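Membrane lipoprotein TpN32 (Treponema pallidum, PDB 1XS5) probably serves as a periplasmic-type substrate-binding lipoprotein of the NlpA family that captures L-methionine in the cleft between its two lobes. Local coordinates at residues Q58-F66 / N108-A116; A122-A130 / D140-V148. One frame throughout, in Å; residues are numbered along the deposited sequence. Where two conformers were deposited one is given.

Contact 1: Q58-F66 / N108-A116. With MET (methionine), chain B.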
loop_
_atom_site.group_PDB
_atom_site.type_symbol
_atom_site.label_atom_id
_atom_site.label_comp_id
_atom_site.label_asym_id
_atom_site.label_seq_id
_atom_site.Cartn_x
_atom_site.Cartn_y
_atom_site.Cartn_z
ATOM N N GLN A 58 1.372 3.728 -4.004
ATOM C CA GLN A 58 0.541 4.145 -2.889
ATOM C C GLN A 58 -0.950 4.134 -3.189
ATOM O O GLN A 58 -1.351 3.921 -4.342
ATOM C CB GLN A 58 0.929 5.586 -2.526
ATOM C CG GLN A 58 0.385 6.641 -3.584
ATOM C CD GLN A 58 1.129 7.999 -3.592
ATOM O OE1 GLN A 58 1.188 8.697 -2.605
ATOM N NE2 GLN A 58 1.679 8.346 -4.720
ATOM N N HIS A 59 -1.741 4.402 -2.144
ATOM C CA HIS A 59 -3.191 4.519 -2.319
ATOM C C HIS A 59 -3.571 6.027 -2.197
ATOM O O HIS A 59 -2.721 6.860 -1.857
ATOM C CB HIS A 59 -3.936 3.636 -1.297
ATOM C CG HIS A 59 -3.408 3.714 0.099
ATOM N ND1 HIS A 59 -3.385 4.876 0.838
ATOM C CD2 HIS A 59 -2.945 2.747 0.918
ATOM C CE1 HIS A 59 -2.937 4.622 2.051
ATOM N NE2 HIS A 59 -2.665 3.331 2.123
ATOM N N VAL A 60 -4.825 6.394 -2.487
ATOM C CA VAL A 60 -5.184 7.800 -2.430
ATOM C C VAL A 60 -5.031 8.516 -1.068
ATOM O O VAL A 60 -4.593 9.672 -1.031
ATOM C CB VAL A 60 -6.618 8.045 -3.044
ATOM C CG1 VAL A 60 -6.992 9.513 -2.889
ATOM C CG2 VAL A 60 -6.591 7.714 -4.549
ATOM N N PRO A 61 -5.415 7.862 0.060
ATOM C CA PRO A 61 -5.249 8.531 1.351
ATOM C C PRO A 61 -3.766 8.893 1.592
ATOM O O PRO A 61 -3.461 9.923 2.161
ATOM C CB PRO A 61 -5.763 7.487 2.361
ATOM C CG PRO A 61 -6.915 6.861 1.624
ATOM C CD PRO A 61 -6.311 6.681 0.192
ATOM N N HIS A 62 -2.848 8.042 1.148
ATOM C CA HIS A 62 -1.428 8.332 1.326
ATOM C C HIS A 62 -1.012 9.552 0.484
ATOM O O HIS A 62 -0.304 10.412 0.953
ATOM C CB HIS A 62 -0.588 7.098 0.967
ATOM C CG HIS A 62 0.878 7.302 1.188
ATOM N ND1 HIS A 62 1.703 7.849 0.232
ATOM C CD2 HIS A 62 1.644 7.104 2.282
ATOM C CE1 HIS A 62 2.923 7.972 0.730
ATOM N NE2 HIS A 62 2.909 7.532 1.976
ATOM N N MET A 63 -1.459 9.591 -0.758
ATOM C CA MET A 63 -1.189 10.677 -1.689
ATOM C C MET A 63 -1.753 11.989 -1.113
ATOM O O MET A 63 -1.094 13.055 -1.161
ATOM C CB MET A 63 -1.877 10.365 -3.027
ATOM C CG MET A 63 -1.509 11.331 -4.131
ATOM S SD MET A 63 -2.568 11.154 -5.571
ATOM C CE MET A 63 -4.164 11.820 -4.926
ATOM N N GLN A 64 -2.977 11.909 -0.576
ATOM C CA GLN A 64 -3.607 13.091 0.036
ATOM C C GLN A 64 -2.809 13.578 1.205
ATOM O O GLN A 64 -2.587 14.783 1.346
ATOM C CB GLN A 64 -5.063 12.789 0.446
ATOM C CG GLN A 64 -5.922 12.627 -0.805
ATOM C CD GLN A 64 -7.333 12.128 -0.540
ATOM O OE1 GLN A 64 -7.593 11.452 0.466
ATOM N NE2 GLN A 64 -8.259 12.435 -1.468
ATOM N N GLN A 65 -2.352 12.654 2.047
ATOM C CA GLN A 65 -1.529 13.031 3.176
ATOM C C GLN A 65 -0.295 13.770 2.647
ATOM O O GLN A 65 0.081 14.828 3.177
ATOM C CB GLN A 65 -1.100 11.770 3.958
ATOM C CG GLN A 65 -0.510 11.985 5.372
ATOM C CD GLN A 65 0.864 12.658 5.394
ATOM O OE1 GLN A 65 1.745 12.364 4.561
ATOM N NE2 GLN A 65 1.064 13.556 6.371
ATOM N N PHE A 66 0.355 13.220 1.613
ATOM C CA PHE A 66 1.552 13.891 1.083
ATOM C C PHE A 66 1.225 15.292 0.559
ATOM O O PHE A 66 1.976 16.238 0.823
ATOM C CB PHE A 66 2.207 13.088 -0.050
ATOM C CG PHE A 66 3.301 13.839 -0.774
ATOM C CD1 PHE A 66 4.615 13.782 -0.323
ATOM C CD2 PHE A 66 3.003 14.614 -1.917
ATOM C CE1 PHE A 66 5.633 14.492 -1.009
ATOM C CE2 PHE A 66 4.003 15.321 -2.602
ATOM C CZ PHE A 66 5.322 15.262 -2.144
ATOM N N ASN A 108 3.849 3.355 10.798
ATOM C CA ASN A 108 3.989 4.667 11.450
ATOM C C ASN A 108 3.730 5.861 10.530
ATOM O O ASN A 108 3.914 7.010 10.944
ATOM C CB ASN A 108 5.364 4.785 12.131
ATOM C CG ASN A 108 6.473 5.136 11.161
ATOM O OD1 ASN A 108 6.300 5.108 9.935
ATOM N ND2 ASN A 108 7.640 5.462 11.713
ATOM N N ASP A 109 3.300 5.630 9.283
ATOM C CA ASP A 109 2.956 6.784 8.437
ATOM C C ASP A 109 1.445 6.925 8.651
ATOM O O ASP A 109 0.687 5.949 8.591
ATOM C CB ASP A 109 3.326 6.583 6.969
ATOM C CG ASP A 109 2.634 5.383 6.347
ATOM O OD1 ASP A 109 2.967 4.245 6.707
ATOM O OD2 ASP A 109 1.763 5.600 5.485
ATOM N N SER A 110 0.998 8.146 8.922
ATOM C CA SER A 110 -0.404 8.359 9.343
ATOM C C SER A 110 -1.557 7.742 8.558
ATOM O O SER A 110 -2.480 7.206 9.164
ATOM C CB SER A 110 -0.662 9.866 9.564
ATOM O OG SER A 110 -0.611 10.547 8.338
ATOM N N SER A 111 -1.547 7.769 7.238
ATOM C CA SER A 111 -2.696 7.158 6.566
ATOM C C SER A 111 -2.744 5.615 6.757
ATOM O O SER A 111 -3.828 5.038 6.835
ATOM C CB SER A 111 -2.713 7.506 5.070
ATOM O OG SER A 111 -1.645 6.917 4.367
ATOM N N ASN A 112 -1.590 4.942 6.817
ATOM C CA ASN A 112 -1.610 3.492 7.030
ATOM C C ASN A 112 -1.714 3.144 8.486
ATOM O O ASN A 112 -2.145 2.037 8.827
ATOM C CB ASN A 112 -0.390 2.834 6.371
ATOM C CG ASN A 112 -0.522 2.882 4.874
ATOM O OD1 ASN A 112 -1.414 2.223 4.331
ATOM N ND2 ASN A 112 0.301 3.716 4.196
ATOM N N GLU A 113 -1.322 4.078 9.361
ATOM C CA GLU A 113 -1.464 3.845 10.795
ATOM C C GLU A 113 -2.959 3.849 11.102
ATOM O O GLU A 113 -3.433 2.984 11.842
ATOM C CB GLU A 113 -0.824 4.963 11.624
ATOM C CG GLU A 113 -0.835 4.656 13.108
ATOM C CD GLU A 113 0.060 5.604 13.914
ATOM O OE1 GLU A 113 1.074 6.112 13.371
ATOM O OE2 GLU A 113 -0.257 5.826 15.093
ATOM N N ALA A 114 -3.680 4.849 10.574
ATOM C CA ALA A 114 -5.138 4.924 10.799
ATOM C C ALA A 114 -5.815 3.680 10.262
ATOM O O ALA A 114 -6.694 3.145 10.874
ATOM C CB ALA A 114 -5.730 6.155 10.076
ATOM N N ARG A 115 -5.418 3.268 9.062
ATOM C CA ARG A 115 -5.970 2.081 8.406
ATOM C C ARG A 115 -5.784 0.839 9.275
ATOM O O ARG A 115 -6.705 0.015 9.418
ATOM C CB ARG A 115 -5.245 1.924 7.062
ATOM C CG ARG A 115 -5.731 0.800 6.190
ATOM C CD ARG A 115 -4.819 0.753 4.971
ATOM N NE ARG A 115 -5.168 -0.346 4.080
ATOM C CZ ARG A 115 -4.370 -0.717 3.097
ATOM N NH1 ARG A 115 -3.227 -0.069 2.966
ATOM N NH2 ARG A 115 -4.718 -1.676 2.239
ATOM N N ALA A 116 -4.580 0.698 9.843
ATOM C CA ALA A 116 -4.265 -0.439 10.696
ATOM C C ALA A 116 -5.068 -0.371 12.019
ATOM O O ALA A 116 -5.538 -1.384 12.521
ATOM C CB ALA A 116 -2.759 -0.470 10.995
HETATM N N MET B . 1.051 -1.161 -1.287
HETATM C CA MET B . 0.668 -0.416 -0.032
HETATM C C MET B . -0.705 -0.835 0.538
HETATM O O MET B . -0.809 -1.069 1.768
HETATM C CB MET B . 0.639 1.104 -0.300
HETATM C CG MET B . 0.551 1.904 0.983
HETATM S SD MET B . 0.469 3.693 0.744
HETATM C CE MET B . 2.257 4.015 0.440
HETATM O OXT MET B . -1.667 -0.919 -0.258
HETATM O O HOH W 1 -0.270 12.981 9.517
#
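H62 and S111 bring their CA atoms to 5.5 Å where helices 60-66 and 110-116 pass with their axes 9.0 Å apart at 139°, their N-terminal turns lining the methionine cleft of this periplasmic-binding-protein fold. The two helices follow strands of different sheets, 54-59 and 103-107, so the contact bridges the two lobes over the ligand. H59, the N-cap of its helix, spends both ring nitrogens: ND1 accepts from H62 N, and NE2 donates to N112 OD1 at 2.8 Å in a nearly straight bond (169°). That acceptor lies in the imidazole plane, while the amide is steeply turned from the ring. N112 OD1 also receives R115 NH1, so two donors grip one oxygen, and N112 ND2 gives a hydrogen to the syn lone pair of D109 OD2, which holds the amide's rotation. The methionine thioether is wedged between the two imidazoles. SD sits over one face of H59, toward its rim, 3.4 Å from NE2, and CE lies above the centre of the H62 ring. With CG anti to its backbone N (chi1 -177°), H62 lays that ring under the methyl; ND1 donates in the ring plane to Q58 OE1, which fixes the rotation of the H62 ring, while D109 OD2 approaches the CD2 edge at 3.5 Å. S111 OG touches both H62 CA and H59 CE1. At the outer side Q65 packs CG against S110 OG, its amide NE2 being bonded to E69. The extended chain of R115 carries its guanidinium to the ligand; E190 forms a salt bridge with NH2, and E83, N171 and N198 also bind the ligand. R115 NH1 donates to methionine O at 2.9 Å, the oxygen lying at the guanidinium's edge, near its plane.

Contact 2: A122-A130 / D140-V148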
loop_
_atom_site.group_PDB
_atom_site.type_symbol
_atom_site.label_atom_id
_atom_site.label_comp_id
_atom_site.label_asym_id
_atom_site.label_seq_id
_atom_site.Cartn_x
_atom_site.Cartn_y
_atom_site.Cartn_z
ATOM N N ALA A 122 -12.046 -3.126 14.098
ATOM C CA ALA A 122 -12.973 -4.092 13.507
ATOM C C ALA A 122 -12.827 -5.481 14.147
ATOM O O ALA A 122 -13.812 -6.238 14.258
ATOM C CB ALA A 122 -12.721 -4.184 11.972
ATOM N N ALA A 123 -11.601 -5.831 14.545
ATOM C CA ALA A 123 -11.358 -7.124 15.198
ATOM C C ALA A 123 -11.661 -7.099 16.718
ATOM O O ALA A 123 -11.459 -8.099 17.406
ATOM C CB ALA A 123 -9.884 -7.587 14.958
ATOM N N GLY A 124 -12.115 -5.950 17.222
ATOM C CA GLY A 124 -12.495 -5.843 18.623
ATOM C C GLY A 124 -11.421 -5.497 19.635
ATOM O O GLY A 124 -11.694 -5.523 20.828
ATOM N N PHE A 125 -10.225 -5.107 19.196
ATOM C CA PHE A 125 -9.147 -4.798 20.158
ATOM C C PHE A 125 -9.228 -3.416 20.789
ATOM O O PHE A 125 -8.813 -3.218 21.927
ATOM C CB PHE A 125 -7.771 -4.857 19.477
ATOM C CG PHE A 125 -7.287 -6.242 19.161
ATOM C CD1 PHE A 125 -6.648 -7.014 20.126
ATOM C CD2 PHE A 125 -7.419 -6.768 17.888
ATOM C CE1 PHE A 125 -6.157 -8.273 19.828
ATOM C CE2 PHE A 125 -6.915 -8.052 17.585
ATOM C CZ PHE A 125 -6.287 -8.791 18.574
ATOM N N ILE A 126 -9.720 -2.449 20.033
ATOM C CA ILE A 126 -9.748 -1.079 20.486
ATOM C C ILE A 126 -10.918 -0.336 19.886
ATOM O O ILE A 126 -11.585 -0.845 19.000
ATOM C CB ILE A 126 -8.454 -0.300 19.993
ATOM C CG1 ILE A 126 -8.396 -0.311 18.446
ATOM C CG2 ILE A 126 -7.202 -0.931 20.539
ATOM C CD1 ILE A 126 -7.262 0.517 17.806
ATOM N N ARG A 127 -11.134 0.879 20.386
ATOM C CA ARG A 127 -12.148 1.782 19.874
ATOM C C ARG A 127 -11.497 3.127 19.614
ATOM O O ARG A 127 -10.829 3.692 20.488
ATOM C CB ARG A 127 -13.298 1.994 20.854
ATOM C CG ARG A 127 -14.332 2.959 20.282
ATOM C CD ARG A 127 -15.308 3.411 21.364
ATOM N NE ARG A 127 -16.372 4.204 20.771
ATOM C CZ ARG A 127 -17.657 3.929 20.937
ATOM N NH1 ARG A 127 -18.011 2.889 21.692
ATOM N NH2 ARG A 127 -18.582 4.668 20.331
ATOM N N MET A 128 -11.691 3.632 18.410
ATOM C CA MET A 128 -11.144 4.920 18.007
ATOM C C MET A 128 -12.128 6.071 18.331
ATOM O O MET A 128 -13.345 5.879 18.261
ATOM C CB MET A 128 -10.910 4.913 16.506
ATOM C CG MET A 128 -9.913 3.856 16.051
ATOM S SD MET A 128 -8.297 4.164 16.777
ATOM C CE MET A 128 -7.838 5.735 16.024
ATOM N N ARG A 129 -11.581 7.237 18.686
ATOM C CA ARG A 129 -12.358 8.447 18.967
ATOM C C ARG A 129 -13.168 8.783 17.690
ATOM O O ARG A 129 -12.718 8.535 16.560
ATOM C CB ARG A 129 -11.383 9.587 19.312
ATOM C CG ARG A 129 -11.887 11.004 19.034
ATOM C CD ARG A 129 -10.820 12.059 19.362
ATOM N NE ARG A 129 -9.847 12.306 18.284
ATOM C CZ ARG A 129 -9.965 13.266 17.359
ATOM N NH1 ARG A 129 -11.026 14.082 17.368
ATOM N NH2 ARG A 129 -9.007 13.443 16.438
ATOM N N ALA A 130 -14.336 9.393 17.870
ATOM C CA ALA A 130 -15.252 9.720 16.763
ATOM C C ALA A 130 -14.815 10.663 15.642
ATOM O O ALA A 130 -15.060 10.401 14.463
ATOM C CB ALA A 130 -16.577 10.212 17.344
ATOM N N ASP A 140 -5.432 8.881 19.003
ATOM C CA ASP A 140 -6.878 8.897 18.791
ATOM C C ASP A 140 -7.594 7.653 19.334
ATOM O O ASP A 140 -8.794 7.493 19.146
ATOM C CB ASP A 140 -7.188 9.039 17.292
ATOM C CG ASP A 140 -6.752 10.387 16.728
ATOM O OD1 ASP A 140 -7.133 11.411 17.334
ATOM O OD2 ASP A 140 -6.035 10.441 15.692
ATOM N N VAL A 141 -6.868 6.752 19.984
ATOM C CA VAL A 141 -7.500 5.549 20.502
ATOM C C VAL A 141 -8.301 5.899 21.741
ATOM O O VAL A 141 -7.730 6.305 22.736
ATOM C CB VAL A 141 -6.453 4.474 20.891
ATOM C CG1 VAL A 141 -7.138 3.305 21.583
ATOM C CG2 VAL A 141 -5.755 3.972 19.632
ATOM N N GLN A 142 -9.616 5.722 21.703
ATOM C CA GLN A 142 -10.414 6.072 22.877
ATOM C C GLN A 142 -10.556 4.978 23.932
ATOM O O GLN A 142 -10.762 5.265 25.126
ATOM C CB GLN A 142 -11.787 6.548 22.433
ATOM C CG GLN A 142 -12.715 6.810 23.592
ATOM C CD GLN A 142 -14.104 7.113 23.135
ATOM O OE1 GLN A 142 -15.057 6.421 23.507
ATOM N NE2 GLN A 142 -14.238 8.146 22.313
ATOM N N GLN A 143 -10.448 3.726 23.527
ATOM C CA GLN A 143 -10.582 2.632 24.482
ATOM C C GLN A 143 -9.734 1.438 24.061
ATOM O O GLN A 143 -9.661 1.117 22.860
ATOM C CB GLN A 143 -12.040 2.210 24.531
ATOM C CG GLN A 143 -12.381 1.227 25.595
ATOM C CD GLN A 143 -13.843 0.836 25.493
ATOM O OE1 GLN A 143 -14.673 1.616 24.987
ATOM N NE2 GLN A 143 -14.174 -0.364 25.977
ATOM N N ASN A 144 -9.123 0.770 25.036
ATOM C CA ASN A 144 -8.267 -0.380 24.744
ATOM C C ASN A 144 -8.868 -1.638 25.363
ATOM O O ASN A 144 -8.516 -2.036 26.453
ATOM C CB ASN A 144 -6.875 -0.131 25.311
ATOM C CG ASN A 144 -5.803 -0.893 24.570
ATOM O OD1 ASN A 144 -5.894 -2.100 24.416
ATOM N ND2 ASN A 144 -4.777 -0.180 24.106
ATOM N N VAL A 145 -9.767 -2.272 24.610
ATOM C CA VAL A 145 -10.541 -3.454 25.028
ATOM C C VAL A 145 -9.773 -4.740 25.365
ATOM O O VAL A 145 -10.077 -5.415 26.371
ATOM C CB VAL A 145 -11.613 -3.755 23.904
ATOM C CG1 VAL A 145 -12.242 -5.138 24.054
ATOM C CG2 VAL A 145 -12.717 -2.716 24.004
ATOM N N ARG A 146 -8.785 -5.087 24.536
ATOM C CA ARG A 146 -8.006 -6.301 24.771
ATOM C C ARG A 146 -6.706 -6.027 25.534
ATOM O O ARG A 146 -5.894 -6.939 25.702
ATOM C CB ARG A 146 -7.671 -6.994 23.441
ATOM C CG ARG A 146 -8.873 -7.528 22.661
ATOM C CD ARG A 146 -9.565 -8.671 23.377
ATOM N NE ARG A 146 -9.743 -9.797 22.472
ATOM C CZ ARG A 146 -8.737 -10.504 21.969
ATOM N NH1 ARG A 146 -7.494 -10.202 22.297
ATOM N NH2 ARG A 146 -8.973 -11.495 21.123
ATOM N N ASN A 147 -6.519 -4.784 25.986
ATOM C CA ASN A 147 -5.300 -4.387 26.716
ATOM C C ASN A 147 -4.035 -4.695 25.911
ATOM O O ASN A 147 -3.213 -5.503 26.327
ATOM C CB ASN A 147 -5.249 -5.135 28.023
ATOM C CG ASN A 147 -6.417 -4.794 28.915
ATOM O OD1 ASN A 147 -6.607 -3.629 29.277
ATOM N ND2 ASN A 147 -7.222 -5.801 29.263
ATOM N N VAL A 148 -3.887 -4.031 24.765
ATOM C CA VAL A 148 -2.767 -4.231 23.834
ATOM C C VAL A 148 -1.796 -3.051 23.773
ATOM O O VAL A 148 -2.184 -1.890 23.926
ATOM C CB VAL A 148 -3.334 -4.481 22.395
ATOM C CG1 VAL A 148 -2.261 -4.144 21.318
ATOM C CG2 VAL A 148 -3.787 -5.934 22.268
HETATM O O HOH W 2 -16.099 8.374 20.311
#
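The F125 ring and the R146 side chain meet at a slant at one end of the two-stranded antiparallel sheet of 127-128 and 141-143. In the conformer given, ring and guanidinium planes stand 60° apart and R146 CG lies 3.4 Å from F125 CD1; bends at chi2 and chi3 bring NH1 beside F125 CE1, while NH2 bonds to V95 O. V148 CG2 also touches F125 CD1. In the middle, a classic beta bulge places Q142 and Q143 opposite R127, whose carbonyl O accepts from both amides, Q142 N at 2.7 Å and Q143 N at 3.1 Å. R127 and Q142 run side by side in the same direction, guanidinium and amide planes only 6° apart. I126 crosses V141 at about a right angle, and M128, doubly bent, sets SD 3.8 Å from V141 CG2 and CE against D140 CB. L117 and L120 of helix 110-122 touch this apolar group. At the far end R129 meets D140 side-on: NE (3.0 Å) and NH2 (2.9 Å) both bond to OD1 from one face of the carboxylate, with its plane 44° from the guanidinium. With OD2 held by T137 N, the aspartate probably stays ionised, and its salt bridge joins the end of strand 127-128 to the start of strand 141-143, beside the R129 N to D140 O backbone bond.

In the fold
Contact 1 closes in the chain before contact 2 opens, and helix 110-122 joins them: its first turns belong to 108-116, and strand 127-128 of contact 2 follows its end. The centres of the two contacts are about 19 Å apart and their nearest atoms about 6 Å apart, without touching. Contact 1, its centre about 8 Å from the centre of the chain, supplies five of the twelve residues of the methionine pocket and spans the lobes. Contact 2, about 23 Å from that centre, contributes no pocket residue. A second link is the bond of E113 OE2 to V138 N, V138 lying in the chain between the two strands of contact 2.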